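Local coordinates for VgrG protein (Vibrio cholerae, PDB 4DTH), which probably cross-links actin monomers as the actin cross-linking domain of a VgrG toxin, and binds ATP together with magnesium ions, at residues 128-133 and 140-145; 43-48 and 59-64; 247-252 and 316-321. One frame throughout, in Å; residues are numbered along the deposited sequence. Where two conformers were deposited one is given.

Contact 1: residues 128-133 and 140-145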
loop_
_atom_site.group_PDB
_atom_site.type_symbol
_atom_site.label_atom_id
_atom_site.label_comp_id
_atom_site.label_asym_id
_atom_site.label_seq_id
_atom_site.Cartn_x
_atom_site.Cartn_y
_atom_site.Cartn_z
ATOM N N GLN A 128 22.626 18.125 4.056
ATOM C CA GLN A 128 23.105 18.055 2.680
ATOM C C GLN A 128 22.359 16.956 1.936
ATOM O O GLN A 128 21.918 15.976 2.565
ATOM C CB GLN A 128 24.602 17.738 2.633
ATOM C CG GLN A 128 25.479 18.894 3.037
ATOM C CD GLN A 128 26.850 18.358 3.250
ATOM O OE1 GLN A 128 27.456 17.715 2.414
ATOM N NE2 GLN A 128 27.322 18.492 4.425
ATOM N N PRO A 129 22.254 17.057 0.582
ATOM C CA PRO A 129 21.586 15.969 -0.139
ATOM C C PRO A 129 22.432 14.709 -0.095
ATOM O O PRO A 129 23.662 14.775 0.059
ATOM C CB PRO A 129 21.505 16.473 -1.586
ATOM C CG PRO A 129 22.507 17.540 -1.703
ATOM C CD PRO A 129 22.743 18.113 -0.345
ATOM N N LEU A 130 21.770 13.563 -0.249
ATOM C CA LEU A 130 22.409 12.263 -0.379
ATOM C C LEU A 130 23.089 12.278 -1.746
ATOM O O LEU A 130 22.534 12.849 -2.694
ATOM C CB LEU A 130 21.318 11.176 -0.430
ATOM C CG LEU A 130 21.187 10.155 0.685
ATOM C CD1 LEU A 130 20.531 8.895 0.145
ATOM C CD2 LEU A 130 22.528 9.764 1.291
ATOM N N ALA A 131 24.289 11.692 -1.847
ATOM C CA ALA A 131 25.011 11.632 -3.110
ATOM C C ALA A 131 24.845 10.242 -3.737
ATOM O O ALA A 131 24.819 9.244 -3.007
ATOM C CB ALA A 131 26.491 11.926 -2.894
ATOM N N PRO A 132 24.756 10.170 -5.091
ATOM C CA PRO A 132 24.677 8.849 -5.734
ATOM C C PRO A 132 26.039 8.161 -5.648
ATOM O O PRO A 132 27.034 8.645 -6.208
ATOM C CB PRO A 132 24.245 9.150 -7.171
ATOM C CG PRO A 132 24.483 10.572 -7.381
ATOM C CD PRO A 132 24.775 11.260 -6.091
ATOM N N ILE A 133 26.120 7.138 -4.804
ATOM C CA ILE A 133 27.356 6.410 -4.540
ATOM C C ILE A 133 27.115 4.914 -4.638
ATOM O O ILE A 133 25.964 4.461 -4.640
ATOM C CB ILE A 133 27.950 6.788 -3.130
ATOM C CG1 ILE A 133 26.943 6.548 -1.969
ATOM C CG2 ILE A 133 28.491 8.217 -3.096
ATOM C CD1 ILE A 133 27.007 5.184 -1.346
ATOM N N PHE A 140 25.555 -2.479 -3.495
ATOM C CA PHE A 140 24.462 -1.530 -3.683
ATOM C C PHE A 140 24.858 -0.185 -4.244
ATOM O O PHE A 140 25.956 0.311 -3.981
ATOM C CB PHE A 140 23.693 -1.348 -2.355
ATOM C CG PHE A 140 23.415 -2.644 -1.630
ATOM C CD1 PHE A 140 22.617 -3.628 -2.210
ATOM C CD2 PHE A 140 23.959 -2.888 -0.374
ATOM C CE1 PHE A 140 22.387 -4.841 -1.555
ATOM C CE2 PHE A 140 23.707 -4.092 0.292
ATOM C CZ PHE A 140 22.910 -5.055 -0.298
ATOM N N VAL A 141 23.950 0.405 -5.024
ATOM C CA VAL A 141 24.151 1.688 -5.694
ATOM C C VAL A 141 22.967 2.609 -5.415
ATOM O O VAL A 141 21.817 2.207 -5.607
ATOM C CB VAL A 141 24.358 1.502 -7.233
ATOM C CG1 VAL A 141 24.434 2.846 -7.956
ATOM C CG2 VAL A 141 25.584 0.651 -7.549
ATOM N N ILE A 142 23.255 3.845 -4.978
ATOM C CA ILE A 142 22.237 4.870 -4.775
ATOM C C ILE A 142 22.170 5.687 -6.053
ATOM O O ILE A 142 23.202 6.132 -6.555
ATOM C CB ILE A 142 22.550 5.826 -3.574
ATOM C CG1 ILE A 142 22.619 5.078 -2.233
ATOM C CG2 ILE A 142 21.528 6.972 -3.504
ATOM C CD1 ILE A 142 23.255 5.941 -1.046
ATOM N N GLU A 143 20.959 5.914 -6.546
ATOM C CA GLU A 143 20.693 6.789 -7.677
ATOM C C GLU A 143 19.812 7.903 -7.116
ATOM O O GLU A 143 18.870 7.612 -6.374
ATOM C CB GLU A 143 19.952 6.047 -8.799
ATOM C CG GLU A 143 20.792 5.010 -9.523
ATOM C CD GLU A 143 21.772 5.531 -10.559
ATOM O OE1 GLU A 143 22.576 4.712 -11.060
ATOM O OE2 GLU A 143 21.748 6.745 -10.872
ATOM N N ILE A 144 20.139 9.167 -7.416
ATOM C CA ILE A 144 19.368 10.326 -6.951
ATOM C C ILE A 144 18.565 10.881 -8.121
ATOM O O ILE A 144 19.147 11.305 -9.120
ATOM C CB ILE A 144 20.275 11.410 -6.274
ATOM C CG1 ILE A 144 20.991 10.861 -5.008
ATOM C CG2 ILE A 144 19.500 12.719 -5.985
ATOM C CD1 ILE A 144 20.055 10.331 -3.878
ATOM N N THR A 145 17.238 10.885 -7.994
ATOM C CA THR A 145 16.346 11.369 -9.057
ATOM C C THR A 145 15.874 12.792 -8.827
ATOM O O THR A 145 15.495 13.471 -9.782
ATOM C CB THR A 145 15.242 10.370 -9.337
ATOM O OG1 THR A 145 14.481 10.209 -8.147
ATOM C CG2 THR A 145 15.796 9.028 -9.817
#
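Loop 128-133, which follows helix 101-124, lies along strand 140-144 and is joined to it through Ile-133 and Ile-142, which make the one backbone bond between the two segments. Ile-142 N donates to Ile-133 O over 2.8 Å; the N-H points almost straight at the acceptor (173°) and meets the carbonyl nearly end-on. The same oxygen also receives a CA-H...O contact from Val-141. One residue earlier in the loop, Pro-132 CA lies 3.2 Å from Ile-142 O, and its CB is close to that oxygen as well.

The apolar layer is carried by Ile-142 and Ile-144. Ile-133 starts off pointing away from the strand, but its CG1 stands between its own backbone N and carbonyl carbon (chi1 56°), which turns the branch back until CD1 lies 3.8 Å from Ile-142 CD1, the two chains side by side and pointing the same way. Leu-130 crosses Ile-142 at about a right angle, CD1 to CD1 4.2 Å. Ile-144 bends under the loop: its CG1 sits 3.4 Å from Leu-130 O and 4.0 Å from Pro-132 CD, while its CD1 reaches Leu-130 CB at 3.8 Å.

Trp-113 and His-117 of helix 101-124 extend this layer, touching Ile-142 and Ile-133 respectively. Side chains alternate along the strand, Ile-142 and Ile-144 turning to the loop and Glu-143 away from it to form a salt bridge with Lys-50. The whole is a beta strand paired with strand 45-51 on one side and flanked on the other by an irregular loop.

Contact 2: residues 43-48 and 59-64. With GOL (glycerol), chain C.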
loop_
_atom_site.group_PDB
_atom_site.type_symbol
_atom_site.label_atom_id
_atom_site.label_comp_id
_atom_site.label_asym_id
_atom_site.label_seq_id
_atom_site.Cartn_x
_atom_site.Cartn_y
_atom_site.Cartn_z
ATOM N N ALA A 43 7.757 15.810 -5.912
ATOM C CA ALA A 43 7.336 14.428 -6.135
ATOM C C ALA A 43 7.746 13.618 -4.898
ATOM O O ALA A 43 8.711 13.989 -4.218
ATOM C CB ALA A 43 8.010 13.862 -7.377
ATOM N N GLN A 44 7.000 12.539 -4.597
ATOM C CA GLN A 44 7.275 11.705 -3.431
ATOM C C GLN A 44 8.654 11.025 -3.524
ATOM O O GLN A 44 9.360 10.958 -2.526
ATOM C CB GLN A 44 6.151 10.676 -3.198
ATOM C CG GLN A 44 4.707 11.236 -3.260
ATOM C CD GLN A 44 4.388 12.325 -2.256
ATOM O OE1 GLN A 44 3.899 13.406 -2.612
ATOM N NE2 GLN A 44 4.629 12.059 -0.981
ATOM N N LYS A 45 9.044 10.553 -4.718
ATOM C CA LYS A 45 10.316 9.862 -4.932
ATOM C C LYS A 45 11.480 10.811 -5.154
ATOM O O LYS A 45 11.365 11.714 -5.976
ATOM C CB LYS A 45 10.203 8.883 -6.118
ATOM C CG LYS A 45 9.364 7.645 -5.818
ATOM C CD LYS A 45 7.913 7.756 -6.259
ATOM C CE LYS A 45 7.676 7.077 -7.583
ATOM N NZ LYS A 45 6.352 6.409 -7.624
ATOM N N PHE A 46 12.600 10.612 -4.419
ATOM C CA PHE A 46 13.805 11.433 -4.607
ATOM C C PHE A 46 15.031 10.608 -4.977
ATOM O O PHE A 46 16.089 11.156 -5.299
ATOM C CB PHE A 46 14.061 12.401 -3.438
ATOM C CG PHE A 46 14.401 11.777 -2.106
ATOM C CD1 PHE A 46 13.396 11.403 -1.219
ATOM C CD2 PHE A 46 15.723 11.619 -1.712
ATOM C CE1 PHE A 46 13.712 10.853 0.031
ATOM C CE2 PHE A 46 16.039 11.079 -0.458
ATOM C CZ PHE A 46 15.029 10.694 0.399
ATOM N N GLY A 47 14.865 9.290 -4.985
ATOM C CA GLY A 47 15.940 8.387 -5.357
ATOM C C GLY A 47 15.563 6.930 -5.250
ATOM O O GLY A 47 14.420 6.587 -4.933
ATOM N N TYR A 48 16.538 6.070 -5.512
ATOM C CA TYR A 48 16.366 4.631 -5.398
ATOM C C TYR A 48 17.691 3.932 -5.195
ATOM O O TYR A 48 18.765 4.503 -5.457
ATOM C CB TYR A 48 15.560 4.028 -6.580
ATOM C CG TYR A 48 16.234 4.123 -7.932
ATOM C CD1 TYR A 48 16.125 5.275 -8.707
ATOM C CD2 TYR A 48 16.918 3.037 -8.469
ATOM C CE1 TYR A 48 16.707 5.354 -9.971
ATOM C CE2 TYR A 48 17.509 3.106 -9.731
ATOM C CZ TYR A 48 17.391 4.265 -10.483
ATOM O OH TYR A 48 17.965 4.348 -11.726
ATOM N N MET A 59 12.758 2.303 -3.368
ATOM C CA MET A 59 12.723 3.735 -3.617
ATOM C C MET A 59 12.948 4.502 -2.323
ATOM O O MET A 59 12.548 4.052 -1.251
ATOM C CB MET A 59 11.344 4.138 -4.181
ATOM C CG MET A 59 11.026 3.551 -5.533
ATOM S SD MET A 59 9.332 3.989 -5.939
ATOM C CE MET A 59 9.148 3.237 -7.510
ATOM N N LEU A 60 13.528 5.694 -2.440
ATOM C CA LEU A 60 13.684 6.620 -1.319
ATOM C C LEU A 60 12.568 7.633 -1.489
ATOM O O LEU A 60 12.484 8.296 -2.532
ATOM C CB LEU A 60 15.055 7.313 -1.369
ATOM C CG LEU A 60 16.209 6.540 -0.725
ATOM C CD1 LEU A 60 16.740 5.468 -1.642
ATOM C CD2 LEU A 60 17.321 7.478 -0.367
ATOM N N THR A 61 11.665 7.707 -0.507
ATOM C CA THR A 61 10.518 8.602 -0.609
ATOM C C THR A 61 10.333 9.471 0.623
ATOM O O THR A 61 10.753 9.097 1.726
ATOM C CB THR A 61 9.192 7.803 -0.855
ATOM O OG1 THR A 61 8.799 7.123 0.342
ATOM C CG2 THR A 61 9.274 6.801 -2.016
ATOM N N LYS A 62 9.629 10.597 0.445
ATOM C CA LYS A 62 9.175 11.412 1.562
ATOM C C LYS A 62 7.853 10.767 2.002
ATOM O O LYS A 62 7.143 10.175 1.179
ATOM C CB LYS A 62 8.993 12.898 1.183
ATOM C CG LYS A 62 8.057 13.190 0.007
ATOM C CD LYS A 62 7.717 14.680 -0.059
ATOM C CE LYS A 62 6.990 15.018 -1.333
ATOM N NZ LYS A 62 6.466 16.413 -1.332
ATOM N N ASP A 63 7.538 10.848 3.287
ATOM C CA ASP A 63 6.332 10.201 3.788
ATOM C C ASP A 63 5.457 11.169 4.589
ATOM O O ASP A 63 4.625 11.855 3.993
ATOM C CB ASP A 63 6.730 8.933 4.579
ATOM C CG ASP A 63 5.621 8.044 5.122
ATOM O OD1 ASP A 63 4.460 8.180 4.666
ATOM O OD2 ASP A 63 5.921 7.193 5.982
ATOM N N MET A 64 5.650 11.240 5.917
ATOM C CA MET A 64 4.837 12.079 6.794
ATOM C C MET A 64 5.366 13.496 6.844
ATOM O O MET A 64 6.523 13.693 7.220
ATOM C CB MET A 64 4.778 11.505 8.223
ATOM C CG MET A 64 4.330 10.072 8.285
ATOM S SD MET A 64 2.674 9.843 7.617
ATOM C CE MET A 64 2.521 8.071 7.785
HETATM C C1 GOL C . 2.595 16.622 1.507
HETATM O O1 GOL C . 2.603 15.531 2.413
HETATM C C2 GOL C . 2.695 16.168 0.070
HETATM O O2 GOL C . 3.925 15.468 -0.118
HETATM C C3 GOL C . 2.675 17.381 -0.827
HETATM O O3 GOL C . 2.805 17.009 -2.192
#
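Phe-46 lays one face of its ring over Leu-60, whose CB stands 4.0 Å from the ring centroid and only 17° off the normal, a CH-pi contact shifted toward the rim at CZ. Leu-60 CD2 adds to it beside CE2, while Thr-61 C and Lys-62 N lie at the ring edge. CG of Phe-46 is held between its backbone N and carbonyl carbon (chi1 66°), and this swings the ring across the neighbouring strand.

The backbone beneath the ring is irregular. Phe-46 N donates to Leu-60 O (3.0 Å) and Leu-60 N to Gly-47 O (2.8 Å), so that two residues of one strand face a single residue of the other. The second donor comes from well above the carbonyl plane of Gly-47, the first nearly end-on to Leu-60 O. Farther along, Lys-62 N reaches Gln-44 O at 3.0 Å.

On the opposite face, Lys-45 and Thr-61 form a non-hydrogen-bonded pair, their side chains parallel, and the bent lysine passes Met-59, its CG 3.7 Å from SD. Thr-61 OG1 is bonded to Glu-90 O, in a residue that is itself a magnesium ligand.

At the open end a glycerol, probably from the crystallisation liquor, accepts a bond through its O2 from Lys-62 NZ (3.0 Å). A further bond from O2 to Gln-44 OE1 is tentative, holding for one of two conformers of that side chain. Lys-62 NZ is also bonded to Ser-42 O. The shift of one residue between Lys-45 and Gly-47 is that of a classic beta bulge in an antiparallel hairpin.

Contact 3: residues 247-252 and 316-321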
loop_
_atom_site.group_PDB
_atom_site.type_symbol
_atom_site.label_atom_id
_atom_site.label_comp_id
_atom_site.label_asym_id
_atom_site.label_seq_id
_atom_site.Cartn_x
_atom_site.Cartn_y
_atom_site.Cartn_z
ATOM N N ILE A 247 -18.589 8.469 7.597
ATOM C CA ILE A 247 -17.899 8.842 6.359
ATOM C C ILE A 247 -18.902 9.242 5.284
ATOM O O ILE A 247 -19.843 8.497 5.032
ATOM C CB ILE A 247 -16.991 7.676 5.871
ATOM C CG1 ILE A 247 -15.969 7.261 6.966
ATOM C CG2 ILE A 247 -16.262 8.044 4.558
ATOM C CD1 ILE A 247 -15.235 5.936 6.683
ATOM N N TYR A 248 -18.636 10.366 4.587
ATOM C CA TYR A 248 -19.482 10.776 3.460
ATOM C C TYR A 248 -19.050 9.935 2.251
ATOM O O TYR A 248 -17.931 10.105 1.763
ATOM C CB TYR A 248 -19.287 12.273 3.164
ATOM C CG TYR A 248 -20.027 13.154 4.141
ATOM C CD1 TYR A 248 -19.489 13.450 5.393
ATOM C CD2 TYR A 248 -21.272 13.686 3.822
ATOM C CE1 TYR A 248 -20.186 14.229 6.315
ATOM C CE2 TYR A 248 -21.969 14.485 4.727
ATOM C CZ TYR A 248 -21.424 14.749 5.974
ATOM O OH TYR A 248 -22.105 15.541 6.864
ATOM N N ILE A 249 -19.932 8.998 1.817
ATOM C CA ILE A 249 -19.747 8.088 0.666
ATOM C C ILE A 249 -20.716 8.509 -0.410
ATOM O O ILE A 249 -21.924 8.398 -0.198
ATOM C CB ILE A 249 -20.017 6.579 1.009
ATOM C CG1 ILE A 249 -19.270 6.089 2.263
ATOM C CG2 ILE A 249 -19.807 5.656 -0.225
ATOM C CD1 ILE A 249 -17.794 5.897 2.137
ATOM N N ASN A 250 -20.205 8.930 -1.589
ATOM C CA ASN A 250 -21.062 9.339 -2.714
ATOM C C ASN A 250 -22.017 10.433 -2.224
ATOM O O ASN A 250 -21.545 11.439 -1.693
ATOM C CB ASN A 250 -21.825 8.129 -3.319
ATOM C CG ASN A 250 -21.444 7.785 -4.710
ATOM O OD1 ASN A 250 -20.366 8.148 -5.200
ATOM N ND2 ASN A 250 -22.303 7.005 -5.336
ATOM N N GLU A 251 -23.337 10.159 -2.247
ATOM C CA GLU A 251 -24.356 11.096 -1.784
ATOM C C GLU A 251 -24.894 10.764 -0.380
ATOM O O GLU A 251 -25.764 11.477 0.109
ATOM C CB GLU A 251 -25.494 11.227 -2.813
ATOM C CG GLU A 251 -25.091 11.989 -4.068
ATOM C CD GLU A 251 -26.135 12.008 -5.168
ATOM O OE1 GLU A 251 -27.243 12.544 -4.935
ATOM O OE2 GLU A 251 -25.833 11.507 -6.275
ATOM N N TRP A 252 -24.357 9.709 0.285
ATOM C CA TRP A 252 -24.816 9.346 1.632
ATOM C C TRP A 252 -24.245 10.289 2.662
ATOM O O TRP A 252 -23.027 10.510 2.707
ATOM C CB TRP A 252 -24.446 7.904 2.005
ATOM C CG TRP A 252 -25.002 7.483 3.333
ATOM C CD1 TRP A 252 -26.300 7.161 3.612
ATOM C CD2 TRP A 252 -24.271 7.302 4.557
ATOM N NE1 TRP A 252 -26.425 6.809 4.937
ATOM C CE2 TRP A 252 -25.190 6.846 5.530
ATOM C CE3 TRP A 252 -22.917 7.437 4.918
ATOM C CZ2 TRP A 252 -24.806 6.542 6.841
ATOM C CZ3 TRP A 252 -22.538 7.142 6.222
ATOM C CH2 TRP A 252 -23.474 6.687 7.165
ATOM N N LYS A 316 -27.444 1.882 -1.485
ATOM C CA LYS A 316 -27.435 2.434 -2.850
ATOM C C LYS A 316 -26.154 3.199 -3.096
ATOM O O LYS A 316 -25.528 3.026 -4.142
ATOM C CB LYS A 316 -28.674 3.347 -3.069
ATOM C CG LYS A 316 -28.744 4.075 -4.421
ATOM C CD LYS A 316 -28.946 5.587 -4.253
ATOM C CE LYS A 316 -28.828 6.309 -5.574
ATOM N NZ LYS A 316 -28.016 7.552 -5.464
ATOM N N ASN A 317 -25.758 4.050 -2.131
ATOM C CA ASN A 317 -24.548 4.843 -2.254
ATOM C C ASN A 317 -23.259 4.027 -2.291
ATOM O O ASN A 317 -22.391 4.327 -3.103
ATOM C CB ASN A 317 -24.520 5.964 -1.228
ATOM C CG ASN A 317 -25.387 7.119 -1.674
ATOM O OD1 ASN A 317 -25.017 7.867 -2.586
ATOM N ND2 ASN A 317 -26.582 7.245 -1.098
ATOM N N VAL A 318 -23.149 2.979 -1.454
ATOM C CA VAL A 318 -21.971 2.099 -1.433
ATOM C C VAL A 318 -21.939 1.312 -2.757
ATOM O O VAL A 318 -20.892 1.254 -3.401
ATOM C CB VAL A 318 -21.942 1.162 -0.183
ATOM C CG1 VAL A 318 -20.891 0.055 -0.336
ATOM C CG2 VAL A 318 -21.689 1.962 1.102
ATOM N N PHE A 319 -23.089 0.736 -3.162
ATOM C CA PHE A 319 -23.178 -0.021 -4.413
ATOM C C PHE A 319 -22.747 0.831 -5.613
ATOM O O PHE A 319 -21.842 0.413 -6.331
ATOM C CB PHE A 319 -24.582 -0.634 -4.608
ATOM C CG PHE A 319 -24.661 -1.565 -5.798
ATOM C CD1 PHE A 319 -24.942 -1.073 -7.069
ATOM C CD2 PHE A 319 -24.419 -2.930 -5.654
ATOM C CE1 PHE A 319 -24.978 -1.929 -8.177
ATOM C CE2 PHE A 319 -24.467 -3.786 -6.762
ATOM C CZ PHE A 319 -24.748 -3.278 -8.014
ATOM N N GLN A 320 -23.329 2.040 -5.792
ATOM C CA GLN A 320 -22.996 2.954 -6.897
ATOM C C GLN A 320 -21.534 3.400 -6.854
ATOM O O GLN A 320 -20.875 3.445 -7.895
ATOM C CB GLN A 320 -23.926 4.189 -6.902
ATOM C CG GLN A 320 -23.829 5.025 -8.198
ATOM C CD GLN A 320 -24.362 6.444 -8.103
ATOM O OE1 GLN A 320 -24.685 6.962 -7.028
ATOM N NE2 GLN A 320 -24.428 7.124 -9.241
ATOM N N TYR A 321 -21.029 3.732 -5.648
ATOM C CA TYR A 321 -19.661 4.164 -5.461
ATOM C C TYR A 321 -18.685 3.154 -6.078
ATOM O O TYR A 321 -17.837 3.538 -6.879
ATOM C CB TYR A 321 -19.357 4.363 -3.965
ATOM C CG TYR A 321 -17.918 4.735 -3.701
ATOM C CD1 TYR A 321 -17.461 6.033 -3.917
ATOM C CD2 TYR A 321 -17.007 3.789 -3.232
ATOM C CE1 TYR A 321 -16.131 6.379 -3.684
ATOM C CE2 TYR A 321 -15.675 4.122 -2.997
ATOM C CZ TYR A 321 -15.243 5.420 -3.221
ATOM O OH TYR A 321 -13.942 5.756 -2.983
#
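A type II' beta turn packed on the side of a helix is the theme here: Ile-249 to Trp-252 reverse direction against helix 312-323, with Asn-317 lodged at the bend. The polar contacts centre on that asparagine. Its OD1 accepts the Glu-251 N-H at 2.9 Å, from a donor lying 55° out of the amide carbonyl plane, and also has Asn-250 CB against it. Asn-317 ND2 is bonded back to Ser-313 O, one helical turn earlier, which helps to set the rotation of the amide. Within the turn, Trp-252 N closes onto Ile-249 O at 2.8 Å.

Apolar contacts lie around Asn-317. Trp-252 CB packs 3.8 Å from Asn-317 CB, and in one of its two conformers Ile-249 places CG2 4.0 Å from Tyr-321 CB, the two side chains crossing at about a right angle. Ala-242 of helix 221-245 touches both Ile-249 and Trp-252.

Amide and ring contacts make up the third group. Asn-250 ND2 is only 2.9 Å from Gln-320 OE1, but poorly aimed for a hydrogen bond, while Asn-250 OD1 meets the Tyr-321 ring in its plane, 3.8 Å from CD1.

Contacts 1 and 2 meet in one sheet, where strands 140-144 and 45-51 are neighbours; their centres are 12 Å apart. Segment 140-145 pairs with 43-48 through Glu-143 N to Tyr-48 O (2.8 Å) and Thr-145 N to Phe-46 O (2.9 Å), both probable hydrogen bonds, and Leu-130 CD1 packs 3.5 Å from Leu-60 CD2. Contact 2 is the one that borders the nucleotide site: the Thr-61 side chain is about 5 Å from a magnesium ion, and that of Lys-45 about 6 Å from ATP. Contact 3 lies far off, its centre 33 Å from that of contact 2 and 45 Å from that of contact 1, although the Tyr-321 side chain comes within about 12 Å of ATP.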